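Local atomic coordinates of bacterial fluorinating enzyme homolog (Thermus thermophilus, PDB entry 2CW5), a protein that hydrolyses S-adenosyl-L-methionine to adenosine and L-methionine, working as a homotrimer without chlorinase or fluorinase activity. Residues C[179-184]-C[244-249]; C[187-192]-C[229-234]. One frame throughout, in Å; residues are numbered along the deposited sequence.

Both contacts involve the antiparallel sheet of the C-terminal part of the chain. From the N terminus, strand 175-181 brings in residues 179-184, and a short turn leads to strand 187-189, its neighbour in the sheet: Leu179 N and Thr180 O both probably bond to the backbone of Ile188. The chain then passes through strands 199-202, 205-208 and 221-225 before 229-234 returns to pair with 187-192, closing the inner loop at interaction 2. Beyond helix 240-243, residues 244-249 come back to 179-184 in interaction 1, closing the outer loop with interaction 2 nested inside. Together they tie strands 175-181, 187-189 and 231-235 to the connection leading into strand 251-254.

Interaction 1 of 2, residues C[179-184]-C[244-249]; sequences LTFDRF and LGLKEG
Thr180 and Glu248 are joined through a water: Thr180 OG1 donates to it at 2.7 Å, and the water in turn donates to Glu248 OE2 at 2.9 Å. The carboxylate is turned back toward the strand by a bend in its chain (chi2 94°), and Glu248 OE2 also has a long, weak ion pair with Arg241. The same carboxylate meets the ring of Phe181. Glu248 OE1 lies 3.4 Å from Phe181 CE2, at the ring edge and near its plane, with the two flat groups steeply inclined (76°). This places the negative oxygen beside ring hydrogens, probably a mildly favourable electrostatic match.

The ring owes its position to CG lying beside the backbone N (chi1 -61°), which carries its far end to the loop. There Phe181 CZ reaches Lys247 N, also at the edge, 3.7 Å away, while Phe181 CE1 packs on Leu246 CB at 3.7 Å. Phe181 and Leu246 both rest on Ala187 of the next strand, extending an apolar patch.

Beyond the strand, Phe184 N bonds to Asp182 OD1 at 2.8 Å from above the carboxylate plane, while OD2 accepts from Asn186. Arg183 forms a salt bridge with Asp9 of a neighbouring subunit.

Three standard elements frame the contact: a classic beta bulge, Leu179 and Thr180 opposite Ile188, on an inner strand of the C-terminal antiparallel sheet; an Asx turn at Asp182 just beyond it; and a Schellman motif at Gly245 ending helix 240-243. Phe181 lies near Asn186, which probably binds adenosine.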
loop_
_atom_site.group_PDB
_atom_site.type_symbol
_atom_site.label_atom_id
_atom_site.label_comp_id
_atom_site.label_asym_id
_atom_site.label_seq_id
_atom_site.Cartn_x
_atom_site.Cartn_y
_atom_site.Cartn_z
ATOM N N LEU C 179 -10.470 -21.787 -8.560
ATOM C CA LEU C 179 -9.849 -21.645 -7.246
ATOM C C LEU C 179 -10.069 -20.255 -6.667
ATOM O O LEU C 179 -10.532 -20.102 -5.531
ATOM C CB LEU C 179 -8.341 -21.915 -7.341
ATOM C CG LEU C 179 -7.507 -21.670 -6.071
ATOM C CD1 LEU C 179 -7.947 -22.619 -4.967
ATOM C CD2 LEU C 179 -6.028 -21.882 -6.381
ATOM N N THR C 180 -9.734 -19.243 -7.457
ATOM C CA THR C 180 -9.859 -17.855 -7.036
ATOM C C THR C 180 -9.662 -16.979 -8.276
ATOM O O THR C 180 -9.624 -17.495 -9.389
ATOM C CB THR C 180 -8.779 -17.526 -5.966
ATOM O OG1 THR C 180 -8.946 -16.183 -5.496
ATOM C CG2 THR C 180 -7.376 -17.689 -6.553
ATOM N N PHE C 181 -9.556 -15.664 -8.084
ATOM C CA PHE C 181 -9.351 -14.725 -9.193
ATOM C C PHE C 181 -8.175 -13.814 -8.857
ATOM O O PHE C 181 -7.862 -13.620 -7.685
ATOM C CB PHE C 181 -10.593 -13.847 -9.387
ATOM C CG PHE C 181 -11.835 -14.613 -9.719
ATOM C CD1 PHE C 181 -12.085 -15.030 -11.022
ATOM C CD2 PHE C 181 -12.746 -14.947 -8.720
ATOM C CE1 PHE C 181 -13.223 -15.768 -11.326
ATOM C CE2 PHE C 181 -13.885 -15.684 -9.014
ATOM C CZ PHE C 181 -14.127 -16.096 -10.320
ATOM N N ASP C 182 -7.507 -13.259 -9.867
ATOM C CA ASP C 182 -6.419 -12.341 -9.557
ATOM C C ASP C 182 -6.977 -10.920 -9.573
ATOM O O ASP C 182 -8.179 -10.724 -9.765
ATOM C CB ASP C 182 -5.234 -12.483 -10.526
ATOM C CG ASP C 182 -5.583 -12.143 -11.954
ATOM O OD1 ASP C 182 -6.567 -11.408 -12.190
ATOM O OD2 ASP C 182 -4.843 -12.606 -12.849
ATOM N N ARG C 183 -6.113 -9.932 -9.372
ATOM C CA ARG C 183 -6.553 -8.544 -9.324
ATOM C C ARG C 183 -7.173 -8.002 -10.611
ATOM O O ARG C 183 -7.828 -6.960 -10.592
ATOM C CB ARG C 183 -5.387 -7.651 -8.880
ATOM C CG ARG C 183 -4.173 -7.663 -9.798
ATOM C CD ARG C 183 -2.894 -7.415 -8.996
ATOM N NE ARG C 183 -1.738 -7.100 -9.833
ATOM C CZ ARG C 183 -1.428 -5.875 -10.256
ATOM N NH1 ARG C 183 -2.191 -4.843 -9.922
ATOM N NH2 ARG C 183 -0.349 -5.681 -11.003
ATOM N N PHE C 184 -6.981 -8.709 -11.719
ATOM C CA PHE C 184 -7.530 -8.279 -13.005
ATOM C C PHE C 184 -8.816 -9.022 -13.347
ATOM O O PHE C 184 -9.418 -8.792 -14.400
ATOM C CB PHE C 184 -6.509 -8.509 -14.119
ATOM C CG PHE C 184 -5.224 -7.759 -13.927
ATOM C CD1 PHE C 184 -5.200 -6.369 -13.974
ATOM C CD2 PHE C 184 -4.033 -8.441 -13.706
ATOM C CE1 PHE C 184 -4.006 -5.672 -13.804
ATOM C CE2 PHE C 184 -2.834 -7.750 -13.531
ATOM C CZ PHE C 184 -2.823 -6.363 -13.581
ATOM N N LEU C 244 -17.631 -12.892 -17.775
ATOM C CA LEU C 244 -18.198 -14.235 -17.821
ATOM C C LEU C 244 -19.011 -14.610 -16.583
ATOM O O LEU C 244 -19.517 -15.728 -16.484
ATOM C CB LEU C 244 -17.085 -15.263 -18.032
ATOM C CG LEU C 244 -16.127 -14.980 -19.193
ATOM C CD1 LEU C 244 -15.150 -16.135 -19.336
ATOM C CD2 LEU C 244 -16.909 -14.782 -20.482
ATOM N N GLY C 245 -19.134 -13.676 -15.646
ATOM C CA GLY C 245 -19.892 -13.932 -14.431
ATOM C C GLY C 245 -19.421 -15.153 -13.666
ATOM O O GLY C 245 -20.230 -15.915 -13.137
ATOM N N LEU C 246 -18.107 -15.340 -13.592
ATOM C CA LEU C 246 -17.538 -16.492 -12.897
ATOM C C LEU C 246 -17.546 -16.346 -11.381
ATOM O O LEU C 246 -17.589 -15.237 -10.847
ATOM C CB LEU C 246 -16.102 -16.733 -13.367
ATOM C CG LEU C 246 -15.910 -16.891 -14.877
ATOM C CD1 LEU C 246 -14.436 -17.106 -15.185
ATOM C CD2 LEU C 246 -16.740 -18.060 -15.383
ATOM N N LYS C 247 -17.501 -17.482 -10.694
ATOM C CA LYS C 247 -17.478 -17.510 -9.239
ATOM C C LYS C 247 -16.613 -18.670 -8.754
ATOM O O LYS C 247 -16.498 -19.691 -9.432
ATOM C CB LYS C 247 -18.900 -17.647 -8.686
ATOM C CG LYS C 247 -19.768 -16.422 -8.935
ATOM C CD LYS C 247 -21.045 -16.453 -8.109
ATOM C CE LYS C 247 -21.780 -15.116 -8.180
ATOM N NZ LYS C 247 -22.215 -14.779 -9.567
ATOM N N GLU C 248 -15.993 -18.504 -7.590
ATOM C CA GLU C 248 -15.150 -19.551 -7.024
ATOM C C GLU C 248 -15.962 -20.820 -6.799
ATOM O O GLU C 248 -17.139 -20.758 -6.424
ATOM C CB GLU C 248 -14.542 -19.095 -5.694
ATOM C CG GLU C 248 -13.595 -17.914 -5.820
ATOM C CD GLU C 248 -14.280 -16.576 -5.590
ATOM O OE1 GLU C 248 -15.442 -16.403 -6.030
ATOM O OE2 GLU C 248 -13.646 -15.692 -4.974
ATOM N N GLY C 249 -15.328 -21.968 -7.033
ATOM C CA GLY C 249 -15.997 -23.243 -6.847
ATOM C C GLY C 249 -16.672 -23.738 -8.108
ATOM O O GLY C 249 -17.011 -24.915 -8.222
HETATM O O HOH W 1 -11.063 -16.353 -3.807
#

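Interaction 2 of 2, residues C[187-192]-C[229-234]; sequences AITTLL and GLLEVA
Leu231 O is gripped twice by Thr189, through its backbone N at 3.0 Å, nearly in line with the carbonyl, and through OG1 at 2.8 Å, from above the carbonyl plane. With chi1 at 77°, the Thr189 hydroxyl sits between its own N and carbonyl carbon, where it also accepts from Leu191 N in an ST turn. A valine here would probably leave Leu191 N without that acceptor and Leu231 O with one donor fewer, freeing the turn to shift.

On either side of this point, Ala187 and Val233 form an antiparallel hydrogen-bonded pair, and Leu231 N bonds to Leu191 O at 2.8 Å. Packing is tight where Ile188 runs alongside Glu232, its CD1 3.3 Å from Glu232 CD. Leu191 and Leu231 likewise lie side by side, against strand 251-254.

At the exposed end, beyond the strands, Leu192 CD2 meets Leu230 CD2 at 3.5 Å, and a water donates to both Leu192 O and Gly229 O, 2.6 Å from each.

The buried carboxylate of Glu232, which by similarity binds S-adenosyl-L-methionine, is probably positioned in part by Ile188 and a weak bond to Tyr224 OH.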
loop_
_atom_site.group_PDB
_atom_site.type_symbol
_atom_site.label_atom_id
_atom_site.label_comp_id
_atom_site.label_asym_id
_atom_site.label_seq_id
_atom_site.Cartn_x
_atom_site.Cartn_y
_atom_site.Cartn_z
ATOM N N ALA C 187 -9.463 -15.777 -13.838
ATOM C CA ALA C 187 -9.854 -16.890 -12.985
ATOM C C ALA C 187 -8.739 -17.930 -12.911
ATOM O O ALA C 187 -8.226 -18.380 -13.937
ATOM C CB ALA C 187 -11.125 -17.522 -13.514
ATOM N N ILE C 188 -8.357 -18.292 -11.691
ATOM C CA ILE C 188 -7.328 -19.302 -11.472
ATOM C C ILE C 188 -8.077 -20.601 -11.192
ATOM O O ILE C 188 -8.961 -20.628 -10.333
ATOM C CB ILE C 188 -6.460 -18.972 -10.233
ATOM C CG1 ILE C 188 -5.923 -17.540 -10.325
ATOM C CG2 ILE C 188 -5.332 -19.986 -10.112
ATOM C CD1 ILE C 188 -5.016 -17.276 -11.520
ATOM N N THR C 189 -7.739 -21.671 -11.907
ATOM C CA THR C 189 -8.412 -22.945 -11.699
ATOM C C THR C 189 -7.474 -23.931 -11.021
ATOM O O THR C 189 -6.292 -23.641 -10.823
ATOM C CB THR C 189 -8.899 -23.572 -13.025
ATOM O OG1 THR C 189 -7.790 -24.154 -13.718
ATOM C CG2 THR C 189 -9.554 -22.503 -13.913
ATOM N N THR C 190 -8.012 -25.091 -10.664
ATOM C CA THR C 190 -7.240 -26.135 -10.002
ATOM C C THR C 190 -6.639 -27.113 -11.014
ATOM O O THR C 190 -6.001 -28.096 -10.633
ATOM C CB THR C 190 -8.128 -26.930 -9.015
ATOM O OG1 THR C 190 -9.275 -27.440 -9.712
ATOM C CG2 THR C 190 -8.587 -26.041 -7.870
ATOM N N LEU C 191 -6.845 -26.848 -12.301
ATOM C CA LEU C 191 -6.318 -27.721 -13.350
ATOM C C LEU C 191 -4.820 -27.527 -13.578
ATOM O O LEU C 191 -4.341 -26.400 -13.675
ATOM C CB LEU C 191 -7.069 -27.486 -14.663
ATOM C CG LEU C 191 -8.520 -27.962 -14.686
ATOM C CD1 LEU C 191 -9.140 -27.636 -16.034
ATOM C CD2 LEU C 191 -8.567 -29.467 -14.428
ATOM N N LEU C 192 -4.093 -28.638 -13.676
ATOM C CA LEU C 192 -2.646 -28.599 -13.887
ATOM C C LEU C 192 -2.227 -28.649 -15.351
ATOM O O LEU C 192 -1.056 -28.447 -15.674
ATOM C CB LEU C 192 -1.984 -29.751 -13.131
ATOM C CG LEU C 192 -2.053 -29.588 -11.613
ATOM C CD1 LEU C 192 -1.688 -30.900 -10.934
ATOM C CD2 LEU C 192 -1.117 -28.455 -11.183
ATOM N N GLY C 229 1.670 -22.614 -12.872
ATOM C CA GLY C 229 1.414 -23.961 -13.349
ATOM C C GLY C 229 -0.044 -24.388 -13.335
ATOM O O GLY C 229 -0.348 -25.560 -13.553
ATOM N N LEU C 230 -0.950 -23.450 -13.073
ATOM C CA LEU C 230 -2.377 -23.764 -13.049
ATOM C C LEU C 230 -3.076 -23.129 -14.245
ATOM O O LEU C 230 -2.700 -22.038 -14.689
ATOM C CB LEU C 230 -3.013 -23.255 -11.753
ATOM C CG LEU C 230 -2.482 -23.868 -10.455
ATOM C CD1 LEU C 230 -3.189 -23.237 -9.258
ATOM C CD2 LEU C 230 -2.700 -25.374 -10.476
ATOM N N LEU C 231 -4.091 -23.806 -14.772
ATOM C CA LEU C 231 -4.822 -23.277 -15.917
ATOM C C LEU C 231 -5.565 -22.018 -15.487
ATOM O O LEU C 231 -6.146 -21.965 -14.403
ATOM C CB LEU C 231 -5.812 -24.318 -16.465
ATOM C CG LEU C 231 -6.621 -23.916 -17.711
ATOM C CD1 LEU C 231 -7.092 -25.155 -18.454
ATOM C CD2 LEU C 231 -7.805 -23.054 -17.312
ATOM N N GLU C 232 -5.530 -20.999 -16.338
ATOM C CA GLU C 232 -6.198 -19.741 -16.047
ATOM C C GLU C 232 -7.120 -19.348 -17.194
ATOM O O GLU C 232 -6.936 -19.795 -18.326
ATOM C CB GLU C 232 -5.159 -18.637 -15.815
ATOM C CG GLU C 232 -4.419 -18.743 -14.485
ATOM C CD GLU C 232 -3.321 -17.699 -14.325
ATOM O OE1 GLU C 232 -3.513 -16.547 -14.770
ATOM O OE2 GLU C 232 -2.271 -18.027 -13.736
ATOM N N VAL C 233 -8.116 -18.524 -16.882
ATOM C CA VAL C 233 -9.074 -18.029 -17.869
ATOM C C VAL C 233 -9.095 -16.509 -17.779
ATOM O O VAL C 233 -9.436 -15.946 -16.736
ATOM C CB VAL C 233 -10.501 -18.553 -17.597
ATOM C CG1 VAL C 233 -11.500 -17.860 -18.529
ATOM C CG2 VAL C 233 -10.550 -20.056 -17.811
ATOM N N ALA C 234 -8.730 -15.842 -18.869
ATOM C CA ALA C 234 -8.701 -14.386 -18.876
ATOM C C ALA C 234 -9.464 -13.772 -20.040
ATOM O O ALA C 234 -9.810 -14.447 -21.008
ATOM C CB ALA C 234 -7.255 -13.898 -18.897
HETATM O O HOH W 2 1.001 -27.607 -14.411
#